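Local structure of trehalose-6-phosphate phosphatase (5DX9) at residues Val62-Gly67 with Asp81-Ser86. The protein is a fungal trehalose-phosphatase family protein of the HAD superfamily, modelled with a magnesium ion and 6-O-phosphono-alpha-D-glucopyranose. Residues are numbered along the deposited sequence; the frame is centred on the assembly and turned at random.
Sequences VYLISG and DRLGLS. With G6P (6-O-phosphono-alpha-D-glucopyranose), chain B.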
ATOM      1  N   VAL A  62       0.169  12.100   5.184  1.00 50.39           N
ATOM      2  CA  VAL A  62       0.154  11.498   3.858  1.00 50.77           C
ATOM      3  C   VAL A  62       1.256  10.456   3.678  1.00 54.30           C
ATOM      4  O   VAL A  62       2.427  10.714   3.955  1.00 53.47           O
ATOM      5  CB  VAL A  62       0.300  12.572   2.770  1.00 52.86           C
ATOM      6  CG1 VAL A  62      -0.019  11.992   1.403  1.00 51.30           C
ATOM      7  CG2 VAL A  62      -0.607  13.756   3.080  1.00 53.17           C
ATOM      8  N   TYR A  63       0.864   9.278   3.204  1.00 49.90           N
ATOM      9  CA  TYR A  63       1.795   8.182   2.980  1.00 48.32           C
ATOM     10  C   TYR A  63       1.580   7.554   1.614  1.00 50.78           C
ATOM     11  O   TYR A  63       0.457   7.509   1.110  1.00 50.50           O
ATOM     12  CB  TYR A  63       1.637   7.101   4.052  1.00 47.20           C
ATOM     13  CG  TYR A  63       2.483   7.283   5.290  1.00 50.67           C
ATOM     14  CD1 TYR A  63       3.614   6.504   5.500  1.00 52.77           C
ATOM     15  CD2 TYR A  63       2.144   8.219   6.258  1.00 51.50           C
ATOM     16  CE1 TYR A  63       4.386   6.657   6.635  1.00 56.28           C
ATOM     17  CE2 TYR A  63       2.912   8.379   7.395  1.00 51.58           C
ATOM     18  CZ  TYR A  63       4.032   7.596   7.580  1.00 54.92           C
ATOM     19  OH  TYR A  63       4.802   7.749   8.713  1.00 54.95           O
ATOM     20  N   LEU A  64       2.662   7.073   1.018  1.00 51.66           N
ATOM     21  CA  LEU A  64       2.561   6.139  -0.090  1.00 50.05           C
ATOM     22  C   LEU A  64       2.820   4.746   0.465  1.00 50.79           C
ATOM     23  O   LEU A  64       3.770   4.541   1.219  1.00 51.76           O
ATOM     24  CB  LEU A  64       3.553   6.476  -1.204  1.00 50.77           C
ATOM     25  CG  LEU A  64       3.420   7.848  -1.866  1.00 51.71           C
ATOM     26  CD1 LEU A  64       4.334   7.935  -3.078  1.00 53.94           C
ATOM     27  CD2 LEU A  64       1.980   8.128  -2.258  1.00 50.65           C
ATOM     28  N   ILE A  65       1.958   3.797   0.119  1.00 45.81           N
ATOM     29  CA  ILE A  65       2.142   2.415   0.541  1.00 45.75           C
ATOM     30  C   ILE A  65       2.236   1.550  -0.702  1.00 47.67           C
ATOM     31  O   ILE A  65       1.244   1.335  -1.398  1.00 46.78           O
ATOM     32  CB  ILE A  65       1.002   1.935   1.457  1.00 47.12           C
ATOM     33  CG1 ILE A  65       0.890   2.858   2.674  1.00 46.01           C
ATOM     34  CG2 ILE A  65       1.235   0.497   1.896  1.00 46.39           C
ATOM     35  CD1 ILE A  65      -0.106   2.393   3.716  1.00 48.64           C
ATOM     36  N   SER A  66       3.441   1.070  -0.986  1.00 46.95           N
ATOM     37  CA  SER A  66       3.726   0.457  -2.275  1.00 45.44           C
ATOM     38  C   SER A  66       4.575  -0.805  -2.163  1.00 45.57           C
ATOM     39  O   SER A  66       5.199  -1.057  -1.135  1.00 46.39           O
ATOM     40  CB  SER A  66       4.426   1.472  -3.179  1.00 43.73           C
ATOM     41  OG  SER A  66       4.773   0.897  -4.422  1.00 44.19           O
ATOM     42  N   GLY A  67       4.585  -1.598  -3.229  1.00 45.84           N
ATOM     43  CA  GLY A  67       5.455  -2.757  -3.303  1.00 48.29           C
ATOM     44  C   GLY A  67       6.803  -2.349  -3.860  1.00 49.53           C
ATOM     45  O   GLY A  67       7.748  -3.140  -3.896  1.00 49.63           O
ATOM     46  N   ASP A  81       9.023  16.813   1.755  1.00 60.16           N
ATOM     47  CA  ASP A  81       9.492  16.605   3.116  1.00 61.23           C
ATOM     48  C   ASP A  81       8.439  16.000   4.036  1.00 59.66           C
ATOM     49  O   ASP A  81       8.781  15.342   5.010  1.00 59.78           O
ATOM     50  CB  ASP A  81       9.983  17.928   3.709  1.00 64.94           C
ATOM     51  CG  ASP A  81      10.562  17.759   5.101  1.00 68.83           C
ATOM     52  OD1 ASP A  81      11.381  16.835   5.296  1.00 72.03           O
ATOM     53  OD2 ASP A  81      10.186  18.540   6.001  1.00 69.55           O
ATOM     54  N   ARG A  82       7.164  16.221   3.736  1.00 58.35           N
ATOM     55  CA  ARG A  82       6.095  15.763   4.620  1.00 58.52           C
ATOM     56  C   ARG A  82       5.459  14.451   4.151  1.00 57.18           C
ATOM     57  O   ARG A  82       4.575  13.909   4.816  1.00 57.63           O
ATOM     58  CB  ARG A  82       5.019  16.845   4.749  1.00 59.03           C
ATOM     59  CG  ARG A  82       5.437  18.063   5.564  1.00 61.33           C
ATOM     60  CD  ARG A  82       5.222  17.843   7.058  1.00 62.14           C
ATOM     61  NE  ARG A  82       6.333  17.135   7.691  1.00 63.24           N
ATOM     62  CZ  ARG A  82       6.217  16.397   8.792  1.00 64.32           C
ATOM     63  NH1 ARG A  82       5.035  16.255   9.378  1.00 61.06           N
ATOM     64  NH2 ARG A  82       7.283  15.791   9.302  1.00 63.43           N
ATOM     65  N   LEU A  83       5.913  13.939   3.014  1.00 56.85           N
ATOM     66  CA  LEU A  83       5.354  12.704   2.471  1.00 55.11           C
ATOM     67  C   LEU A  83       6.030  11.463   3.038  1.00 55.71           C
ATOM     68  O   LEU A  83       7.205  11.206   2.773  1.00 58.42           O
ATOM     69  CB  LEU A  83       5.464  12.692   0.948  1.00 52.31           C
ATOM     70  CG  LEU A  83       4.979  11.401   0.287  1.00 53.19           C
ATOM     71  CD1 LEU A  83       3.513  11.155   0.608  1.00 46.63           C
ATOM     72  CD2 LEU A  83       5.209  11.451  -1.215  1.00 49.35           C
ATOM     73  N   GLY A  84       5.280  10.694   3.822  1.00 52.33           N
ATOM     74  CA  GLY A  84       5.761   9.417   4.315  1.00 54.79           C
ATOM     75  C   GLY A  84       5.834   8.418   3.176  1.00 53.21           C
ATOM     76  O   GLY A  84       5.122   8.552   2.181  1.00 51.67           O
ATOM     77  N   LEU A  85       6.697   7.417   3.315  1.00 50.92           N
ATOM     78  CA  LEU A  85       6.862   6.420   2.265  1.00 55.09           C
ATOM     79  C   LEU A  85       7.025   5.014   2.839  1.00 56.13           C
ATOM     80  O   LEU A  85       7.860   4.780   3.712  1.00 58.04           O
ATOM     81  CB  LEU A  85       8.063   6.767   1.382  1.00 51.79           C
ATOM     82  CG  LEU A  85       7.992   8.085   0.610  1.00 53.40           C
ATOM     83  CD1 LEU A  85       9.295   8.345  -0.132  1.00 54.78           C
ATOM     84  CD2 LEU A  85       6.821   8.080  -0.359  1.00 53.61           C
ATOM     85  N   SER A  86       6.212   4.085   2.348  1.00 50.02           N
ATOM     86  CA  SER A  86       6.332   2.687   2.734  1.00 50.03           C
ATOM     87  C   SER A  86       6.675   1.860   1.498  1.00 52.18           C
ATOM     88  O   SER A  86       5.986   1.936   0.480  1.00 50.86           O
ATOM     89  CB  SER A  86       5.046   2.188   3.388  1.00 46.86           C
ATOM     90  OG  SER A  86       5.217   0.889   3.927  1.00 49.72           O
TER
HETATM   91  C1  G6P B   2       5.544  -2.544  -9.941  1.00 43.13           C
HETATM   92  C2  G6P B   2       6.952  -2.770  -9.407  1.00 45.05           C
HETATM   93  C3  G6P B   2       7.085  -4.122  -8.736  1.00 47.04           C
HETATM   94  C4  G6P B   2       6.102  -4.236  -7.589  1.00 48.43           C
HETATM   95  C5  G6P B   2       4.676  -3.745  -7.904  1.00 47.92           C
HETATM   96  C6  G6P B   2       4.010  -3.103  -6.671  1.00 44.86           C
HETATM   97  O1  G6P B   2       5.237  -3.385 -11.055  1.00 43.69           O
HETATM   98  O2  G6P B   2       7.882  -2.652 -10.482  1.00 46.41           O
HETATM   99  O3  G6P B   2       8.397  -4.272  -8.175  1.00 49.05           O
HETATM  100  O4  G6P B   2       6.120  -5.625  -7.230  1.00 43.36           O
HETATM  101  O5  G6P B   2       4.573  -2.724  -8.909  1.00 41.98           O
HETATM  102  O6  G6P B   2       3.777  -1.687  -6.875  1.00 46.74           O
HETATM  103  P   G6P B   2       2.589  -0.899  -6.087  1.00 44.37           P
HETATM  104  O1P G6P B   2       2.929   0.652  -5.826  1.00 44.09           O
HETATM  105  O2P G6P B   2       1.358  -0.958  -6.906  1.00 42.70           O
HETATM  106  O3P G6P B   2       2.367  -1.673  -4.694  1.00 44.18           O
HETATM  107  O   HOH W   1       2.229  14.019   5.878  1.00 53.92           O
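Four backbone hydrogen bonds zip Val62-Ser66 to Gly84-Ser86 in parallel: Gly84 N to Val62 O (2.9 Å), Leu64 N to Gly84 O, Ser86 N to Leu64 O (2.7 Å) and Ser66 N to Ser86 O. At the start of the pair a water continues the ladder, accepting from Val62 N and donating to Arg82 O. On one face of the sheet the Tyr63 ring swings over the neighbouring strand, and Gly84 CA sits over its centre, 3.8 Å from the centroid, in a CH-pi contact; the missing side chain of Gly84 lets the ring lie this close. On the other face, Leu64 and Leu85 run side by side, Leu64 CD1 3.7 Å from Leu85 CD2, while Leu83, its CG anti to the backbone N (chi1 177°), reaches back with CD1 to Val62 CG1 (3.7 Å) and with CD2 to Leu64 CD1. Trp77 of helix 70-77 packs on Leu64 and Leu83. Beyond the strand end, Gly67 N donates to O3P of 6-O-phosphono-alpha-D-glucopyranose (2.7 Å); Ser66 OG lies against O1P at a doubtfully short 2.3 Å. This is the right-handed beta-alpha-beta crossover of a HAD Rossmann-like core, with Ser66 just after strand 60-65 beside the phosphate, like the HAD motif II serine or threonine.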